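Local coordinates for MutT/nudix family protein (Enterococcus faecalis, PDB 2FML) that is of unknown function but, with its Nudix domain and a predicted NrtR-like winged-helix domain, probably binds a nucleotide-like ligand and may regulate transcription, at residues A[57-62]-A[95-100]; A[72-77]-A[184-189]. One frame throughout, in Å; residues are numbered along the deposited sequence.

Contact 1 (A[57-62]-A[95-100]); sequences KVLLIQ and EETGVV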
# COMPACT_ATOMS: atom_id res chain seq x y z
N LYS A 57 -10.83 20.56 0.68
CA LYS A 57 -10.25 20.89 -0.61
C LYS A 57 -9.17 19.86 -0.96
O LYS A 57 -8.63 19.18 -0.09
CB LYS A 57 -9.69 22.33 -0.63
CG LYS A 57 -10.59 23.39 -0.06
CD LYS A 57 -10.36 24.74 -0.70
CE LYS A 57 -11.13 25.82 0.04
NZ LYS A 57 -10.91 27.24 -0.42
N VAL A 58 -8.89 19.73 -2.26
CA VAL A 58 -7.86 18.83 -2.74
C VAL A 58 -7.01 19.59 -3.78
O VAL A 58 -7.56 20.37 -4.56
CB VAL A 58 -8.49 17.54 -3.34
CG1 VAL A 58 -9.44 17.88 -4.52
CG2 VAL A 58 -7.35 16.51 -3.75
N LEU A 59 -5.69 19.42 -3.74
CA LEU A 59 -4.83 20.17 -4.65
C LEU A 59 -4.74 19.45 -6.01
O LEU A 59 -4.49 18.24 -6.05
CB LEU A 59 -3.43 20.34 -4.04
CG LEU A 59 -2.45 21.26 -4.75
CD1 LEU A 59 -1.29 21.52 -3.86
CD2 LEU A 59 -1.99 20.52 -6.02
N LEU A 60 -4.95 20.20 -7.10
CA LEU A 60 -4.83 19.67 -8.49
C LEU A 60 -3.93 20.63 -9.25
O LEU A 60 -3.85 21.79 -8.91
CB LEU A 60 -6.17 19.60 -9.22
CG LEU A 60 -7.25 18.66 -8.68
CD1 LEU A 60 -8.48 18.63 -9.59
CD2 LEU A 60 -6.67 17.21 -8.50
N ILE A 61 -3.26 20.13 -10.28
CA ILE A 61 -2.48 20.99 -11.15
C ILE A 61 -3.04 20.80 -12.53
O ILE A 61 -3.56 19.72 -12.83
CB ILE A 61 -0.97 20.59 -11.21
CG1 ILE A 61 -0.84 19.13 -11.69
CG2 ILE A 61 -0.31 20.80 -9.88
CD1 ILE A 61 0.43 18.80 -12.48
N GLN A 62 -2.91 21.83 -13.37
CA GLN A 62 -3.18 21.73 -14.80
C GLN A 62 -1.86 21.45 -15.47
O GLN A 62 -0.93 22.27 -15.42
CB GLN A 62 -3.83 22.98 -15.39
CG GLN A 62 -4.10 22.82 -16.86
CD GLN A 62 -4.85 23.97 -17.49
OE1 GLN A 62 -5.81 23.77 -18.27
NE2 GLN A 62 -4.42 25.17 -17.19
N GLU A 95 8.51 20.79 -5.80
CA GLU A 95 8.93 21.38 -7.10
C GLU A 95 7.71 21.87 -7.86
O GLU A 95 7.77 22.97 -8.47
CB GLU A 95 9.71 20.38 -8.00
CG GLU A 95 10.79 19.54 -7.24
CD GLU A 95 12.04 19.06 -8.05
OE1 GLU A 95 11.84 18.33 -9.06
OE2 GLU A 95 13.20 19.37 -7.61
N GLU A 96 6.61 21.07 -7.81
CA GLU A 96 5.35 21.34 -8.55
C GLU A 96 4.33 22.26 -7.89
O GLU A 96 3.54 22.87 -8.61
CB GLU A 96 4.66 20.05 -8.96
CG GLU A 96 5.58 19.10 -9.70
CD GLU A 96 4.87 18.22 -10.74
OE1 GLU A 96 3.69 17.80 -10.53
OE2 GLU A 96 5.54 17.95 -11.78
N THR A 97 4.35 22.38 -6.55
CA THR A 97 3.28 23.08 -5.82
C THR A 97 3.80 24.11 -4.84
O THR A 97 3.02 24.93 -4.35
CB THR A 97 2.36 22.12 -4.99
OG1 THR A 97 3.12 21.55 -3.91
CG2 THR A 97 1.75 21.02 -5.85
N GLY A 98 5.10 24.02 -4.51
CA GLY A 98 5.70 24.85 -3.48
C GLY A 98 5.49 24.37 -2.06
O GLY A 98 6.01 24.92 -1.15
N VAL A 99 4.75 23.30 -1.87
CA VAL A 99 4.39 22.89 -0.50
C VAL A 99 5.47 21.97 0.12
O VAL A 99 5.93 20.99 -0.51
CB VAL A 99 3.02 22.24 -0.49
CG1 VAL A 99 2.56 21.98 0.95
CG2 VAL A 99 2.05 23.14 -1.26
N VAL A 100 5.88 22.35 1.34
CA VAL A 100 6.79 21.55 2.15
C VAL A 100 5.98 20.72 3.19
O VAL A 100 5.36 21.29 4.08
CB VAL A 100 7.84 22.45 2.85
CG1 VAL A 100 8.86 21.60 3.57
CG2 VAL A 100 8.53 23.38 1.85

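Contact 2 (A[72-77]-A[184-189]); sequences WALPGG and FDHSEI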
# COMPACT_ATOMS: atom_id res chain seq x y z
N TRP A 72 -6.41 18.53 -15.82
CA TRP A 72 -6.13 18.59 -14.40
C TRP A 72 -5.72 17.22 -13.88
O TRP A 72 -6.14 16.18 -14.40
CB TRP A 72 -7.33 19.18 -13.60
CG TRP A 72 -7.68 20.56 -14.06
CD1 TRP A 72 -8.57 20.89 -15.06
CD2 TRP A 72 -7.11 21.81 -13.60
NE1 TRP A 72 -8.60 22.25 -15.23
CE2 TRP A 72 -7.73 22.84 -14.34
CE3 TRP A 72 -6.16 22.15 -12.62
CZ2 TRP A 72 -7.42 24.21 -14.14
CZ3 TRP A 72 -5.86 23.50 -12.42
CH2 TRP A 72 -6.49 24.51 -13.16
N ALA A 73 -4.87 17.22 -12.87
CA ALA A 73 -4.15 16.04 -12.51
C ALA A 73 -3.68 16.18 -11.05
O ALA A 73 -3.55 17.28 -10.57
CB ALA A 73 -2.94 15.86 -13.46
N LEU A 74 -3.38 15.07 -10.37
CA LEU A 74 -2.54 15.18 -9.14
C LEU A 74 -1.12 15.61 -9.46
O LEU A 74 -0.59 15.31 -10.56
CB LEU A 74 -2.52 13.86 -8.31
CG LEU A 74 -3.93 13.30 -7.96
CD1 LEU A 74 -3.87 11.81 -7.59
CD2 LEU A 74 -4.63 14.12 -6.82
N PRO A 75 -0.47 16.30 -8.51
CA PRO A 75 0.95 16.57 -8.68
C PRO A 75 1.70 15.23 -8.55
O PRO A 75 1.29 14.39 -7.78
CB PRO A 75 1.28 17.48 -7.50
CG PRO A 75 0.21 17.20 -6.49
CD PRO A 75 -1.02 16.86 -7.26
N GLY A 76 2.76 14.99 -9.32
CA GLY A 76 3.57 13.78 -9.14
C GLY A 76 4.66 13.73 -10.19
O GLY A 76 4.81 14.65 -10.97
N GLY A 77 5.42 12.66 -10.24
CA GLY A 77 6.52 12.63 -11.18
C GLY A 77 7.35 11.41 -11.01
O GLY A 77 7.01 10.51 -10.26
N PHE A 184 -4.80 10.66 -16.78
CA PHE A 184 -4.35 9.33 -16.40
C PHE A 184 -5.50 8.56 -15.74
O PHE A 184 -6.63 8.65 -16.23
CB PHE A 184 -3.10 9.38 -15.52
CG PHE A 184 -1.93 10.14 -16.14
CD1 PHE A 184 -1.16 9.56 -17.13
CD2 PHE A 184 -1.58 11.42 -15.69
CE1 PHE A 184 -0.07 10.26 -17.70
CE2 PHE A 184 -0.54 12.11 -16.20
CZ PHE A 184 0.26 11.52 -17.24
N ASP A 185 -5.18 7.87 -14.64
CA ASP A 185 -6.13 7.14 -13.80
C ASP A 185 -6.27 7.89 -12.46
O ASP A 185 -6.64 7.31 -11.47
CB ASP A 185 -5.64 5.70 -13.56
CG ASP A 185 -4.26 5.64 -12.86
OD1 ASP A 185 -3.57 6.68 -12.78
OD2 ASP A 185 -3.86 4.55 -12.39
N HIS A 186 -6.04 9.19 -12.47
CA HIS A 186 -6.12 10.00 -11.22
C HIS A 186 -7.50 10.07 -10.57
O HIS A 186 -7.60 10.27 -9.38
CB HIS A 186 -5.56 11.41 -11.43
CG HIS A 186 -4.10 11.39 -11.69
ND1 HIS A 186 -3.34 12.55 -11.74
CD2 HIS A 186 -3.25 10.35 -11.88
CE1 HIS A 186 -2.08 12.21 -11.95
NE2 HIS A 186 -2.00 10.89 -12.05
N SER A 187 -8.55 9.85 -11.35
CA SER A 187 -9.88 9.72 -10.74
C SER A 187 -9.96 8.50 -9.79
O SER A 187 -10.56 8.59 -8.68
CB SER A 187 -10.92 9.58 -11.86
OG SER A 187 -10.92 8.22 -12.13
N GLU A 188 -9.34 7.38 -10.21
CA GLU A 188 -9.24 6.21 -9.35
C GLU A 188 -8.42 6.43 -8.11
O GLU A 188 -8.64 5.78 -7.13
CB GLU A 188 -8.61 4.97 -10.05
CG GLU A 188 -9.48 4.30 -11.07
CD GLU A 188 -8.62 3.46 -11.98
OE1 GLU A 188 -7.92 2.61 -11.40
OE2 GLU A 188 -8.60 3.70 -13.23
N ILE A 189 -7.36 7.20 -8.25
CA ILE A 189 -6.51 7.54 -7.15
C ILE A 189 -7.23 8.48 -6.13
O ILE A 189 -7.11 8.28 -4.93
CB ILE A 189 -5.16 8.18 -7.62
CG1 ILE A 189 -4.46 7.43 -8.81
CG2 ILE A 189 -4.29 8.44 -6.40
CD1 ILE A 189 -3.00 7.97 -9.10

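Contact 1 (A[57-62]-A[95-100])
Leu-59 and Ile-61 of strand 55-63 face Thr-97 and Glu-96 in the last turn of helix 85-97; the backbones come nearest at Ile-61 and Thr-97, their CA atoms 8.1 Å apart, a separation that leaves room for side chains between them. No hydrogen bond crosses the gap, and Gly-98, with a phi of 82°, takes the chain out of the helix. Leu-59 and Ile-61, two residues apart on the strand, both direct their CB atoms at the helix. Leu-59 has CG anti to its backbone N (chi1 -172°), and both its methyls reach the single methyl of Thr-97: CD1 lies 3.7 Å and CD2 3.8 Å from Thr-97 CG2. The hydroxyl of Thr-97 serves its own backbone: OG1 accepts from Val-99 N at 3.1 Å, closing an ST turn, and is also hydrogen-bonded to Thr-93 O. Farther along, Ile-61 CD1 lies 3.9 Å from Glu-96 OE1, the two side chains passing at a slant. Residues 77-98 follow the Nudix box pattern, and the run from the strand end through a loop, helix 85-97 and the turn at Gly-98 agrees with the family's loop-helix-loop motif. The contact is therefore van der Waals packing of the motif's helix end onto the sheet: Thr-97 OG1 and Glu-96 OE1 bond to backbone partners outside it, while Thr-97 CG2 and Glu-96 OE1 meet the Leu-59 and Ile-61 methyls.

Contact 2 (A[72-77]-A[184-189])
Leu-74 N donates to ND1 of the His-186 ring at 2.9 Å, tying the break in strand 72-78 of the Nudix-fold sheet to the first turn of helix 186-200. Because Leu-74 N is a backbone donor, ND1 has to be the acceptor; the bond is somewhat bent, with an N-H...ND1 angle of 146° and the donor 25° out of the imidazole plane. With NE2 hydrogen-bonded to a glycerol O2, both ring nitrogens have partners. His-186 sends its CB toward the strand, and CG anti to the carbonyl carbon (chi1 -67°) carries the ring to the backbone of residues 73 and 74. There Ala-73 meets its edge, CA lying 3.7 Å from ND1, while Leu-74 CD1 sits above one face, displaced toward the rim. The leucine and histidine side chains thus run past each other in opposite senses. Leu-74 CD1 also reaches Ile-189, three residues on in the same opening turn, which points its CB back at the strand. Val-45 of strand 39-50 touches both Leu-74 and Ile-189, adding to this buried apolar patch. Across the segments, the apolar packing is closest where Leu-74 CD1 lies 3.6 Å from Ile-189 CG2.

In the fold
The two contacts, with centres about 12 Å apart, meet through neighbouring antiparallel strands: Ile-61 N of contact 1 lies 2.9 Å from Ala-73 O of contact 2, a probable backbone hydrogen bond. A second tie runs from the Nudix-box helix, where Glu-96 OE1 is 3.2 Å from Gly-76 N, also a probable hydrogen bond. Pro-75 touches Leu-59, Glu-96 and Thr-97, while its neighbour Leu-74 packs on helix 186-200, so residues 72-77 are shared between the two helices. The glycerol held by His-186, probably from the crystallisation liquor, lies on the contact 2 side and may mark a pocket.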